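Local coordinates for protein acetyl-CoA acetyltransferase (Mycobacterium smegmatis, PDB 4EGV) that adopts the thiolase fold as a monomeric thiolase-like protein of type 1 and probably acts as an acyltransferase, at residues A[252-255]-A[256-259]; A[206-210]-A[211-215]. One frame throughout, in Å; residues are numbered along the deposited sequence.

How the contacts relate
Contact 2 comes first along the chain, where helix 191-206 gives way to helix 210-230; contact 1 is a tight turn further on, between the short strands 254-256 and 259-260. Their centres lie about 15 Å apart, on the same side of the chain's centre, and they meet in packing between Pro258 O and Arg214 CD, 4.2 Å apart. A second connection runs through Glu199 of helix 191-206, whose carboxylate is hydrogen-bonded to Tyr259 OH through OE2 and to Tyr213 OH through OE1. Contact 1 is largely buried between helix 191-206 and strand 453-463 of the additional C-terminal region, whereas contact 2 is nearer the surface.

Contact 1: A[252-255]-A[256-259]; sequences NRMI and VDPY
Ile255 and Tyr259 meet across a tight reversal of the chain, with one backbone hydrogen bond between them and a second closing the turn. Ile255 N gives its hydrogen to Tyr259 O at 3.2 Å, nearly straight at 168°, and the closing bond runs from Tyr259 N to Val256 O at 2.7 Å. Two successive residues, Ile255 and Val256, thus stand opposite Tyr259, consistent with a classic beta bulge, and the cis peptide before Pro258 makes 256-259 a type VI turn.

The selenomethionine Met254, bent at chi2 (-59°) and chi3, folds its tail back over the turn: SE lies 4.0 Å from Tyr259 O, while CE reaches Asp257 OD1 and, at 3.7 Å, Pro258 O. On the strand itself, Ile255 CG2 touches Val256 CG2 at 4.0 Å, the two side chains at about a right angle. Within the turn, Pro258 CD sits 3.8 Å above the plane of the Tyr259 ring, over its centre.

The turn is wedged between two elements. Asp257 OD1 is hydrogen-bonded to Tyr464 OH, just past strand 453-463, and Asp257 also pairs through its backbone with Val462; Pro258 rests on helix 191-206, where Glu199 bonds Tyr259 OH.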
ATOM      1  N   ASN A 252       1.508  22.059  12.120  1.00 55.36           N
ATOM      2  CA  ASN A 252       2.235  20.895  11.583  1.00 53.69           C
ATOM      3  C   ASN A 252       3.226  20.341  12.614  1.00 52.91           C
ATOM      4  O   ASN A 252       4.440  20.264  12.371  1.00 51.62           O
ATOM      5  CB  ASN A 252       2.984  21.282  10.292  1.00 53.68           C
ATOM      6  CG  ASN A 252       3.677  20.075   9.596  1.00 53.08           C
ATOM      7  OD1 ASN A 252       3.173  18.963   9.593  1.00 54.27           O
ATOM      8  ND2 ASN A 252       4.806  20.325   8.988  1.00 50.48           N
ATOM      9  N   ARG A 253       2.696  19.960  13.770  1.00 52.61           N
ATOM     10  CA  ARG A 253       3.514  19.456  14.868  1.00 52.53           C
ATOM     11  C   ARG A 253       3.932  17.990  14.698  1.00 51.51           C
ATOM     12  O   ARG A 253       3.269  17.197  14.028  1.00 50.88           O
ATOM     13  CB  ARG A 253       2.817  19.677  16.221  1.00 53.03           C
ATOM     14  CG  ARG A 253       1.495  18.963  16.336  1.00 55.40           C
ATOM     15  CD  ARG A 253       0.760  19.159  17.653  1.00 60.28           C
ATOM     16  NE  ARG A 253      -0.374  18.221  17.701  1.00 63.71           N
ATOM     17  CZ  ARG A 253      -1.497  18.310  16.962  1.00 64.65           C
ATOM     18  NH1 ARG A 253      -1.695  19.323  16.101  1.00 63.92           N
ATOM     19  NH2 ARG A 253      -2.439  17.373  17.085  1.00 63.55           N
HETATM   20  N   MSE A 254       5.061  17.663  15.315  1.00 50.87           N
HETATM   21  CA  MSE A 254       5.572  16.309  15.402  1.00 50.45           C
HETATM   22  C   MSE A 254       4.540  15.381  16.062  1.00 49.06           C
HETATM   23  O   MSE A 254       4.104  15.653  17.160  1.00 48.61           O
HETATM   24  CB  MSE A 254       6.906  16.307  16.178  1.00 51.08           C
HETATM   25  CG  MSE A 254       8.104  16.877  15.410  1.00 53.53           C
HETATM   26 SE   MSE A 254       8.513  15.906  13.685  1.00 60.86          SE
HETATM   27  CE  MSE A 254       9.512  14.360  14.403  1.00 58.64           C
ATOM     28  N   ILE A 255       4.153  14.310  15.366  1.00 47.76           N
ATOM     29  CA  ILE A 255       3.222  13.278  15.876  1.00 46.67           C
ATOM     30  C   ILE A 255       3.967  12.033  16.359  1.00 44.93           C
ATOM     31  O   ILE A 255       3.949  11.705  17.515  1.00 44.20           O
ATOM     32  CB  ILE A 255       2.201  12.833  14.773  1.00 47.12           C
ATOM     33  CG1 ILE A 255       1.355  14.007  14.297  1.00 48.26           C
ATOM     34  CG2 ILE A 255       1.254  11.691  15.261  1.00 47.63           C
ATOM     35  CD1 ILE A 255       0.081  14.291  15.135  1.00 49.34           C
ATOM     36  N   VAL A 256       4.584  11.335  15.423  1.00 43.72           N
ATOM     37  CA  VAL A 256       5.375  10.156  15.695  1.00 42.80           C
ATOM     38  C   VAL A 256       6.661  10.304  14.859  1.00 42.21           C
ATOM     39  O   VAL A 256       6.584  10.646  13.694  1.00 41.26           O
ATOM     40  CB  VAL A 256       4.566   8.865  15.355  1.00 42.72           C
ATOM     41  CG1 VAL A 256       5.465   7.698  15.164  1.00 41.85           C
ATOM     42  CG2 VAL A 256       3.508   8.560  16.436  1.00 41.76           C
ATOM     43  N   ASP A 257       7.824  10.100  15.481  1.00 41.81           N
ATOM     44  CA  ASP A 257       9.094  10.318  14.820  1.00 42.02           C
ATOM     45  C   ASP A 257       9.253   9.350  13.665  1.00 41.92           C
ATOM     46  O   ASP A 257       9.162   8.145  13.850  1.00 41.48           O
ATOM     47  CB  ASP A 257      10.273  10.184  15.782  1.00 42.41           C
ATOM     48  CG  ASP A 257      11.456  11.100  15.398  1.00 44.40           C
ATOM     49  OD1 ASP A 257      11.449  12.283  15.819  1.00 46.38           O
ATOM     50  OD2 ASP A 257      12.391  10.643  14.695  1.00 44.62           O
ATOM     51  N   PRO A 258       9.578   9.865  12.474  1.00 41.89           N
ATOM     52  CA  PRO A 258      10.072  11.196  12.169  1.00 41.85           C
ATOM     53  C   PRO A 258       9.090  12.132  11.503  1.00 41.79           C
ATOM     54  O   PRO A 258       9.525  13.145  10.938  1.00 41.76           O
ATOM     55  CB  PRO A 258      11.207  10.902  11.188  1.00 41.71           C
ATOM     56  CG  PRO A 258      10.750   9.722  10.456  1.00 42.12           C
ATOM     57  CD  PRO A 258       9.733   8.983  11.320  1.00 42.17           C
ATOM     58  N   TYR A 259       7.796  11.806  11.563  1.00 41.99           N
ATOM     59  CA  TYR A 259       6.765  12.520  10.784  1.00 42.03           C
ATOM     60  C   TYR A 259       6.053  13.685  11.464  1.00 42.50           C
ATOM     61  O   TYR A 259       5.522  13.552  12.568  1.00 41.72           O
ATOM     62  CB  TYR A 259       5.672  11.593  10.303  1.00 41.42           C
ATOM     63  CG  TYR A 259       6.123  10.284   9.767  1.00 40.58           C
ATOM     64  CD1 TYR A 259       6.734  10.196   8.509  1.00 38.46           C
ATOM     65  CD2 TYR A 259       5.901   9.102  10.499  1.00 39.46           C
ATOM     66  CE1 TYR A 259       7.136   8.972   7.993  1.00 37.03           C
ATOM     67  CE2 TYR A 259       6.305   7.884  10.007  1.00 37.92           C
ATOM     68  CZ  TYR A 259       6.920   7.826   8.752  1.00 38.23           C
ATOM     69  OH  TYR A 259       7.289   6.613   8.262  1.00 38.02           O
TER

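Contact 2: A[206-210]-A[211-215]; sequences LGLSV and ADYRL
The backbone drops from an extended Leu208 and Ser209 straight into the first turn of helix 210-230, where Tyr213 N bonds to Ser209 O at 3.1 Å and Arg214 N to Val210 O at 3.0 Å, each donor tilted about 20° from the carbonyl plane. Ser209 is the N-cap. With chi1 at 78°, its OG is placed between its own backbone N and carbonyl carbon and turns to the helix N-terminus, where it accepts a weak hydrogen bond from Asp212 N at 3.3 Å. Water 1 serves the same end of the helix, accepting from Ala211 N at 2.9 Å and making a weak hydrogen bond with Ser209 OG.

Leu208 splits its two methyls between neighbours on the helix. CD1 meets Tyr213 CD1 at 3.9 Å, obliquely to the ring, and CD2 lies 4.1 Å from Asp212 CB. Tyr213 OH is hydrogen-bonded to Glu199 of helix 191-206. One turn apart, Val210 CG1 lies 4.1 Å from Arg214 NH1; the two side chains meet at a slant, the arginine chain bending at chi2 and chi3, and its NE has a weak hydrogen bond to Leu246 O.

Pairing the residue before the N-cap with the fifth one on, Leu208 with Tyr213, is a hydrophobic staple. Together with the Schellman motif at Gly207, which ends helix 191-206, and the serine cap, it makes a compact helix-to-helix junction.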
ATOM      1  N   LEU A 206      21.356   4.834   4.928  1.00 53.23           N
ATOM      2  CA  LEU A 206      21.792   5.874   4.016  1.00 53.13           C
ATOM      3  C   LEU A 206      22.757   6.864   4.638  1.00 53.12           C
ATOM      4  O   LEU A 206      23.326   7.699   3.940  1.00 52.46           O
ATOM      5  CB  LEU A 206      20.597   6.653   3.500  1.00 53.26           C
ATOM      6  CG  LEU A 206      19.677   6.020   2.473  1.00 53.68           C
ATOM      7  CD1 LEU A 206      18.728   7.075   1.945  1.00 54.49           C
ATOM      8  CD2 LEU A 206      20.424   5.306   1.343  1.00 54.01           C
ATOM      9  N   GLY A 207      22.899   6.790   5.954  1.00 53.32           N
ATOM     10  CA  GLY A 207      23.669   7.767   6.728  1.00 53.55           C
ATOM     11  C   GLY A 207      23.293   9.243   6.580  1.00 53.56           C
ATOM     12  O   GLY A 207      24.150  10.106   6.677  1.00 53.06           O
ATOM     13  N   LEU A 208      22.021   9.534   6.332  1.00 53.60           N
ATOM     14  CA  LEU A 208      21.553  10.910   6.289  1.00 53.67           C
ATOM     15  C   LEU A 208      21.303  11.450   7.730  1.00 53.52           C
ATOM     16  O   LEU A 208      21.029  10.687   8.649  1.00 53.38           O
ATOM     17  CB  LEU A 208      20.297  11.017   5.404  1.00 53.88           C
ATOM     18  CG  LEU A 208      20.389  10.944   3.866  1.00 55.46           C
ATOM     19  CD1 LEU A 208      19.018  10.688   3.230  1.00 55.66           C
ATOM     20  CD2 LEU A 208      21.051  12.195   3.214  1.00 56.21           C
ATOM     21  N   SER A 209      21.433  12.760   7.928  1.00 53.13           N
ATOM     22  CA  SER A 209      21.112  13.369   9.210  1.00 52.56           C
ATOM     23  C   SER A 209      19.589  13.503   9.312  1.00 52.33           C
ATOM     24  O   SER A 209      18.883  13.332   8.330  1.00 51.74           O
ATOM     25  CB  SER A 209      21.787  14.732   9.350  1.00 52.29           C
ATOM     26  OG  SER A 209      21.069  15.696   8.616  1.00 51.97           O
ATOM     27  N   VAL A 210      19.099  13.804  10.510  1.00 52.05           N
ATOM     28  CA  VAL A 210      17.668  13.958  10.749  1.00 51.82           C
ATOM     29  C   VAL A 210      17.019  15.017   9.830  1.00 51.71           C
ATOM     30  O   VAL A 210      16.026  14.714   9.171  1.00 51.65           O
ATOM     31  CB  VAL A 210      17.379  14.262  12.265  1.00 52.03           C
ATOM     32  CG1 VAL A 210      15.917  14.657  12.525  1.00 50.83           C
ATOM     33  CG2 VAL A 210      17.824  13.118  13.146  1.00 51.52           C
ATOM     34  N   ALA A 211      17.579  16.233   9.792  1.00 51.35           N
ATOM     35  CA  ALA A 211      17.060  17.332   8.963  1.00 50.96           C
ATOM     36  C   ALA A 211      17.135  17.046   7.480  1.00 50.61           C
ATOM     37  O   ALA A 211      16.250  17.455   6.755  1.00 49.82           O
ATOM     38  CB  ALA A 211      17.767  18.658   9.282  1.00 51.13           C
ATOM     39  N   ASP A 212      18.192  16.361   7.040  1.00 50.86           N
ATOM     40  CA  ASP A 212      18.365  15.966   5.635  1.00 51.53           C
ATOM     41  C   ASP A 212      17.275  14.990   5.145  1.00 50.86           C
ATOM     42  O   ASP A 212      16.725  15.130   4.045  1.00 50.66           O
ATOM     43  CB  ASP A 212      19.748  15.331   5.434  1.00 52.60           C
ATOM     44  CG  ASP A 212      20.831  16.334   4.949  1.00 54.44           C
ATOM     45  OD1 ASP A 212      20.503  17.463   4.533  1.00 54.38           O
ATOM     46  OD2 ASP A 212      22.031  15.954   4.982  1.00 55.37           O
ATOM     47  N   TYR A 213      16.980  14.004   5.990  1.00 50.04           N
ATOM     48  CA  TYR A 213      15.969  13.006   5.729  1.00 48.79           C
ATOM     49  C   TYR A 213      14.599  13.634   5.732  1.00 48.40           C
ATOM     50  O   TYR A 213      13.765  13.319   4.914  1.00 48.01           O
ATOM     51  CB  TYR A 213      16.041  11.906   6.762  1.00 48.58           C
ATOM     52  CG  TYR A 213      15.315  10.676   6.314  1.00 48.58           C
ATOM     53  CD1 TYR A 213      15.939   9.722   5.507  1.00 47.86           C
ATOM     54  CD2 TYR A 213      13.981  10.466   6.670  1.00 48.72           C
ATOM     55  CE1 TYR A 213      15.257   8.606   5.089  1.00 48.34           C
ATOM     56  CE2 TYR A 213      13.290   9.362   6.245  1.00 47.26           C
ATOM     57  CZ  TYR A 213      13.919   8.435   5.460  1.00 47.72           C
ATOM     58  OH  TYR A 213      13.193   7.332   5.061  1.00 46.47           O
ATOM     59  N   ARG A 214      14.361  14.540   6.655  1.00 48.09           N
ATOM     60  CA  ARG A 214      13.105  15.235   6.659  1.00 48.05           C
ATOM     61  C   ARG A 214      12.876  16.013   5.351  1.00 47.40           C
ATOM     62  O   ARG A 214      11.754  16.121   4.883  1.00 46.85           O
ATOM     63  CB  ARG A 214      12.976  16.115   7.903  1.00 48.63           C
ATOM     64  CG  ARG A 214      11.587  16.671   8.059  1.00 50.68           C
ATOM     65  CD  ARG A 214      11.021  16.761   9.434  1.00 54.51           C
ATOM     66  NE  ARG A 214      11.372  17.942  10.225  1.00 57.11           N
ATOM     67  CZ  ARG A 214      12.059  17.888  11.359  1.00 58.62           C
ATOM     68  NH1 ARG A 214      12.499  16.740  11.832  1.00 60.58           N
ATOM     69  NH2 ARG A 214      12.316  18.978  12.030  1.00 59.16           N
ATOM     70  N   LEU A 215      13.952  16.498   4.736  1.00 47.09           N
ATOM     71  CA  LEU A 215      13.858  17.181   3.440  1.00 46.41           C
ATOM     72  C   LEU A 215      13.530  16.205   2.316  1.00 45.84           C
ATOM     73  O   LEU A 215      12.733  16.519   1.418  1.00 45.54           O
ATOM     74  CB  LEU A 215      15.142  17.968   3.137  1.00 46.62           C
ATOM     75  CG  LEU A 215      15.329  18.654   1.777  1.00 46.53           C
ATOM     76  CD1 LEU A 215      14.549  19.936   1.672  1.00 44.59           C
ATOM     77  CD2 LEU A 215      16.798  18.895   1.471  1.00 46.48           C
TER
HETATM   78  O   HOH W   1      19.789  16.678  11.659  1.00  9.75           O